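PDB 3NIQ: guanidinopropionase, which catalyses the manganese-dependent hydrolysis of 3-guanidinopropanoate to urea and beta-alanine as a homohexamer of the arginase family. Local coordinates for residues A91-N94 with D100-R103; Q267-L272 with A300-E305. All coordinates share one frame; numbering follows the deposited sequence.

Contact 1 of 2, residues A91-N94 with D100-R103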
loop_
_atom_site.group_PDB
_atom_site.type_symbol
_atom_site.label_atom_id
_atom_site.label_comp_id
_atom_site.label_asym_id
_atom_site.label_seq_id
_atom_site.Cartn_x
_atom_site.Cartn_y
_atom_site.Cartn_z
ATOM N N ALA A 91 -14.339 -26.086 -2.766
ATOM C CA ALA A 91 -14.778 -27.064 -1.789
ATOM C C ALA A 91 -15.639 -26.377 -0.693
ATOM O O ALA A 91 -15.444 -25.200 -0.400
ATOM C CB ALA A 91 -13.592 -27.756 -1.171
ATOM N N PRO A 92 -16.618 -27.109 -0.127
ATOM C CA PRO A 92 -17.424 -26.566 0.965
ATOM C C PRO A 92 -16.547 -26.348 2.205
ATOM O O PRO A 92 -15.707 -27.188 2.523
ATOM C CB PRO A 92 -18.491 -27.663 1.201
ATOM C CG PRO A 92 -17.897 -28.915 0.607
ATOM C CD PRO A 92 -17.070 -28.447 -0.545
ATOM N N VAL A 93 -16.732 -25.217 2.873
ATOM C CA VAL A 93 -15.896 -24.815 3.988
ATOM C C VAL A 93 -16.780 -24.191 5.086
ATOM O O VAL A 93 -17.830 -23.633 4.784
ATOM C CB VAL A 93 -14.819 -23.798 3.491
ATOM C CG1 VAL A 93 -14.196 -23.046 4.628
ATOM C CG2 VAL A 93 -13.736 -24.510 2.655
ATOM N N ASN A 94 -16.342 -24.294 6.342
ATOM C CA ASN A 94 -17.006 -23.669 7.494
ATOM C C ASN A 94 -15.956 -22.895 8.310
ATOM O O ASN A 94 -15.157 -23.491 9.044
ATOM C CB ASN A 94 -17.682 -24.732 8.367
ATOM C CG ASN A 94 -18.382 -24.145 9.607
ATOM O OD1 ASN A 94 -18.171 -22.992 10.007
ATOM N ND2 ASN A 94 -19.204 -24.961 10.228
ATOM N N ASP A 100 -15.861 -29.520 11.356
ATOM C CA ASP A 100 -16.862 -29.559 10.301
ATOM C C ASP A 100 -16.261 -29.299 8.894
ATOM O O ASP A 100 -16.658 -29.957 7.920
ATOM C CB ASP A 100 -17.990 -28.579 10.592
ATOM C CG ASP A 100 -19.131 -28.699 9.606
ATOM O OD1 ASP A 100 -19.639 -29.824 9.436
ATOM O OD2 ASP A 100 -19.524 -27.671 9.007
ATOM N N SER A 101 -15.316 -28.357 8.783
ATOM C CA SER A 101 -14.675 -28.082 7.481
ATOM C C SER A 101 -13.883 -29.277 6.973
ATOM O O SER A 101 -13.997 -29.643 5.806
ATOM C CB SER A 101 -13.785 -26.846 7.535
ATOM O OG SER A 101 -14.575 -25.685 7.611
ATOM N N LEU A 102 -13.133 -29.911 7.871
ATOM C CA LEU A 102 -12.385 -31.130 7.573
ATOM C C LEU A 102 -13.292 -32.200 6.999
ATOM O O LEU A 102 -12.961 -32.828 5.970
ATOM C CB LEU A 102 -11.728 -31.686 8.833
ATOM C CG LEU A 102 -10.396 -31.153 9.328
ATOM C CD1 LEU A 102 -10.002 -31.912 10.598
ATOM C CD2 LEU A 102 -9.288 -31.277 8.239
ATOM N N ARG A 103 -14.440 -32.419 7.652
ATOM C CA ARG A 103 -15.411 -33.389 7.150
ATOM C C ARG A 103 -15.913 -33.009 5.759
ATOM O O ARG A 103 -15.950 -33.846 4.852
ATOM C CB ARG A 103 -16.608 -33.523 8.098
ATOM C CG ARG A 103 -17.636 -34.584 7.657
ATOM C CD ARG A 103 -18.913 -34.562 8.556
ATOM N NE ARG A 103 -19.567 -33.250 8.509
ATOM C CZ ARG A 103 -20.420 -32.860 7.554
ATOM N NH1 ARG A 103 -20.744 -33.690 6.560
ATOM N NH2 ARG A 103 -20.939 -31.628 7.583
#
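The amide of Asn-94 points its ND2 at Asp-100 OD2, the two flat groups standing almost perpendicular, 83° apart. Within the amide plane, Asn-94 ND2 sends a nearly straight hydrogen bond to Asp-100 OD2 (3.0 Å), which it reaches on the anti side and somewhat out of the carboxylate plane. At the other oxygen, Arg-103 NH2 approaches Asp-100 OD1 from the syn side at 2.9 Å, forming a salt bridge with the guanidinium edge turned to the acid. With CG anti to the backbone N (chi1 -173°) the carboxylate of Asp-100 runs along the helix toward Arg-103, one oxygen facing the arginine and the other, OD2, facing the loop. The amide oxygen, Asn-94 OD1, accepts the backbone N-H of Ile-96, an Asx turn that together with the ND2 bond fixes the rotation of the group.

Beside this pair, one hydroxyl serves the loop backbone twice. Ser-101 OG accepts the N-H of Asn-94 in a short, bent bond (2.6 Å, 147°) and donates to Asn-94 O at 2.7 Å, approaching from above the carbonyl plane. The CB of Val-93 points away from residues 100-103, and its side chain packs on Pro-43, Trp-44 and, one turn further along the helix, Ile-105.

The loop joins strand 85-90 to helix 98-114 in the beta-alpha-beta crossover that leads to the parallel strand 118-123. The first turns of the helix thus bind back to the loop that precedes them, and the buried Asn-94 finds partners in its side chains. With Arg-104 forming a second salt bridge to OD2, the carboxylate is flanked by two arginines and an amide N-H, surroundings that would be expected to favour its ionised form.

Contact 2 of 2, residues Q267-L272 with A300-E305; sequences QLVRGL and ATMMFE
Arg-270 and Glu-305 form the polar half of this helix-helix contact. The guanidinium grips the acid side-on: Arg-270 NE bonds to Glu-305 OE1 (3.0 Å, 170°) and Arg-270 NH2 to Glu-305 OE2 (3.0 Å). Both oxygens are met on the syn side and lie near the guanidinium plane, yet the two flat groups are twisted 39° apart, short of a coplanar fork. An arginine chain extended from CG to NE spans the gap, while the glutamate folds back at chi2 (-80°) to present its carboxylate. His-72 also bonds to OE1 and Gln-266 to OE2, so each oxygen of this buried acid has a second partner.

The apolar half lies alongside. Met-302, bent at both chi2 and chi3, brings its CE methyl to 3.5 Å from Val-269 CG2, while the other methyl, Val-269 CG1, rests 3.9 Å from Glu-305 CB.

Helices 262-270 and 294-317 are thereby joined where they pack against the parallel sheet of the arginase-family alpha/beta fold, Val-269 on Phe-147 of strand 142-147 and Met-303 on strand 118-123. Arg-270 NH1 forms a salt bridge with Glu-212 of a neighbouring subunit, carrying the network across the hexamer interface.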
loop_
_atom_site.group_PDB
_atom_site.type_symbol
_atom_site.label_atom_id
_atom_site.label_comp_id
_atom_site.label_asym_id
_atom_site.label_seq_id
_atom_site.Cartn_x
_atom_site.Cartn_y
_atom_site.Cartn_z
ATOM N N GLN A 267 11.934 -24.153 -12.059
ATOM C CA GLN A 267 12.884 -25.167 -12.534
ATOM C C GLN A 267 12.666 -26.496 -11.804
ATOM O O GLN A 267 12.696 -27.565 -12.408
ATOM C CB GLN A 267 14.335 -24.712 -12.329
ATOM C CG GLN A 267 14.724 -23.462 -13.147
ATOM C CD GLN A 267 16.095 -22.895 -12.750
ATOM O OE1 GLN A 267 16.472 -22.879 -11.569
ATOM N NE2 GLN A 267 16.829 -22.402 -13.733
ATOM N N LEU A 268 12.439 -26.437 -10.499
ATOM C CA LEU A 268 12.248 -27.690 -9.755
ATOM C C LEU A 268 10.958 -28.390 -10.173
ATOM O O LEU A 268 10.945 -29.608 -10.400
ATOM C CB LEU A 268 12.290 -27.430 -8.254
ATOM C CG LEU A 268 13.687 -27.009 -7.785
ATOM C CD1 LEU A 268 13.610 -26.347 -6.420
ATOM C CD2 LEU A 268 14.606 -28.233 -7.714
ATOM N N VAL A 269 9.874 -27.624 -10.301
ATOM C CA VAL A 269 8.591 -28.210 -10.685
ATOM C C VAL A 269 8.638 -28.801 -12.109
ATOM O O VAL A 269 8.175 -29.921 -12.347
ATOM C CB VAL A 269 7.422 -27.199 -10.491
ATOM C CG1 VAL A 269 6.155 -27.693 -11.162
ATOM C CG2 VAL A 269 7.176 -27.013 -9.011
ATOM N N ARG A 270 9.216 -28.066 -13.048
ATOM C CA ARG A 270 9.371 -28.571 -14.417
ATOM C C ARG A 270 10.112 -29.922 -14.481
ATOM O O ARG A 270 9.761 -30.785 -15.270
ATOM C CB ARG A 270 10.090 -27.531 -15.283
ATOM C CG ARG A 270 9.182 -26.344 -15.655
ATOM C CD ARG A 270 10.001 -25.127 -16.083
ATOM N NE ARG A 270 9.165 -23.937 -16.180
ATOM C CZ ARG A 270 9.602 -22.753 -16.579
ATOM N NH1 ARG A 270 10.860 -22.602 -16.958
ATOM N NH2 ARG A 270 8.762 -21.718 -16.629
ATOM N N GLY A 271 11.128 -30.088 -13.645
ATOM C CA GLY A 271 11.903 -31.334 -13.564
ATOM C C GLY A 271 11.144 -32.518 -12.975
ATOM O O GLY A 271 11.669 -33.644 -12.921
ATOM N N LEU A 272 9.899 -32.280 -12.560
ATOM C CA LEU A 272 9.028 -33.349 -12.078
ATOM C C LEU A 272 8.259 -34.030 -13.215
ATOM O O LEU A 272 7.457 -34.940 -12.982
ATOM C CB LEU A 272 8.060 -32.823 -11.019
ATOM C CG LEU A 272 8.732 -32.268 -9.763
ATOM C CD1 LEU A 272 7.701 -31.803 -8.737
ATOM C CD2 LEU A 272 9.647 -33.288 -9.135
ATOM N N ALA A 300 -0.889 -18.495 -9.185
ATOM C CA ALA A 300 -1.481 -18.816 -10.477
ATOM C C ALA A 300 -0.459 -19.426 -11.424
ATOM O O ALA A 300 -0.765 -20.375 -12.154
ATOM C CB ALA A 300 -2.137 -17.559 -11.116
ATOM N N THR A 301 0.763 -18.915 -11.408
ATOM C CA THR A 301 1.776 -19.433 -12.326
ATOM C C THR A 301 2.240 -20.847 -11.931
ATOM O O THR A 301 2.299 -21.734 -12.768
ATOM C CB THR A 301 2.998 -18.501 -12.430
ATOM O OG1 THR A 301 2.567 -17.160 -12.687
ATOM C CG2 THR A 301 3.891 -18.949 -13.603
ATOM N N MET A 302 2.541 -21.068 -10.656
ATOM C CA MET A 302 2.887 -22.425 -10.207
ATOM C C MET A 302 1.719 -23.398 -10.470
ATOM O O MET A 302 1.928 -24.546 -10.871
ATOM C CB MET A 302 3.295 -22.410 -8.735
ATOM C CG MET A 302 4.503 -21.507 -8.441
ATOM S SD MET A 302 5.945 -21.919 -9.460
ATOM C CE MET A 302 6.086 -23.690 -9.194
ATOM N N MET A 303 0.495 -22.913 -10.314
ATOM C CA MET A 303 -0.680 -23.715 -10.628
ATOM C C MET A 303 -0.611 -24.166 -12.092
ATOM O O MET A 303 -0.783 -25.354 -12.400
ATOM C CB MET A 303 -1.951 -22.890 -10.403
ATOM C CG MET A 303 -3.254 -23.702 -10.561
ATOM S SD MET A 303 -4.715 -22.734 -10.210
ATOM C CE MET A 303 -5.908 -24.053 -9.941
ATOM N N PHE A 304 -0.346 -23.215 -12.990
ATOM C CA PHE A 304 -0.169 -23.559 -14.402
ATOM C C PHE A 304 0.996 -24.531 -14.633
ATOM O O PHE A 304 0.861 -25.477 -15.414
ATOM C CB PHE A 304 0.013 -22.309 -15.261
ATOM C CG PHE A 304 0.090 -22.610 -16.734
ATOM C CD1 PHE A 304 -1.056 -22.926 -17.452
ATOM C CD2 PHE A 304 1.307 -22.602 -17.398
ATOM C CE1 PHE A 304 -0.997 -23.235 -18.801
ATOM C CE2 PHE A 304 1.366 -22.905 -18.784
ATOM C CZ PHE A 304 0.221 -23.206 -19.461
ATOM N N GLU A 305 2.142 -24.299 -13.985
ATOM C CA GLU A 305 3.291 -25.202 -14.157
ATOM C C GLU A 305 2.862 -26.637 -13.797
ATOM O O GLU A 305 3.173 -27.582 -14.512
ATOM C CB GLU A 305 4.475 -24.809 -13.270
ATOM C CG GLU A 305 5.032 -23.402 -13.479
ATOM C CD GLU A 305 5.947 -23.316 -14.681
ATOM O OE1 GLU A 305 6.405 -24.377 -15.168
ATOM O OE2 GLU A 305 6.196 -22.185 -15.143
#

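How the contacts relate
The two contacts illustrate local and long-range closure within one alpha/beta fold. The segments of contact 1 are separated by only five residues, and it ties a loop to the helix that follows it; contact 2 joins helices whose segments are separated by a strand and its connections. They lie on opposite sides of the chain's centre, their own centres 28 Å apart and their nearest atoms about 11 Å, without touching. Contact 2 is the nearer to the metal centre: the Met-302 side chain is about 10 Å from that of the manganese ligand Asp-240 and about 14 Å from a bound manganese ion. Contact 1 is remote from the metal ligands.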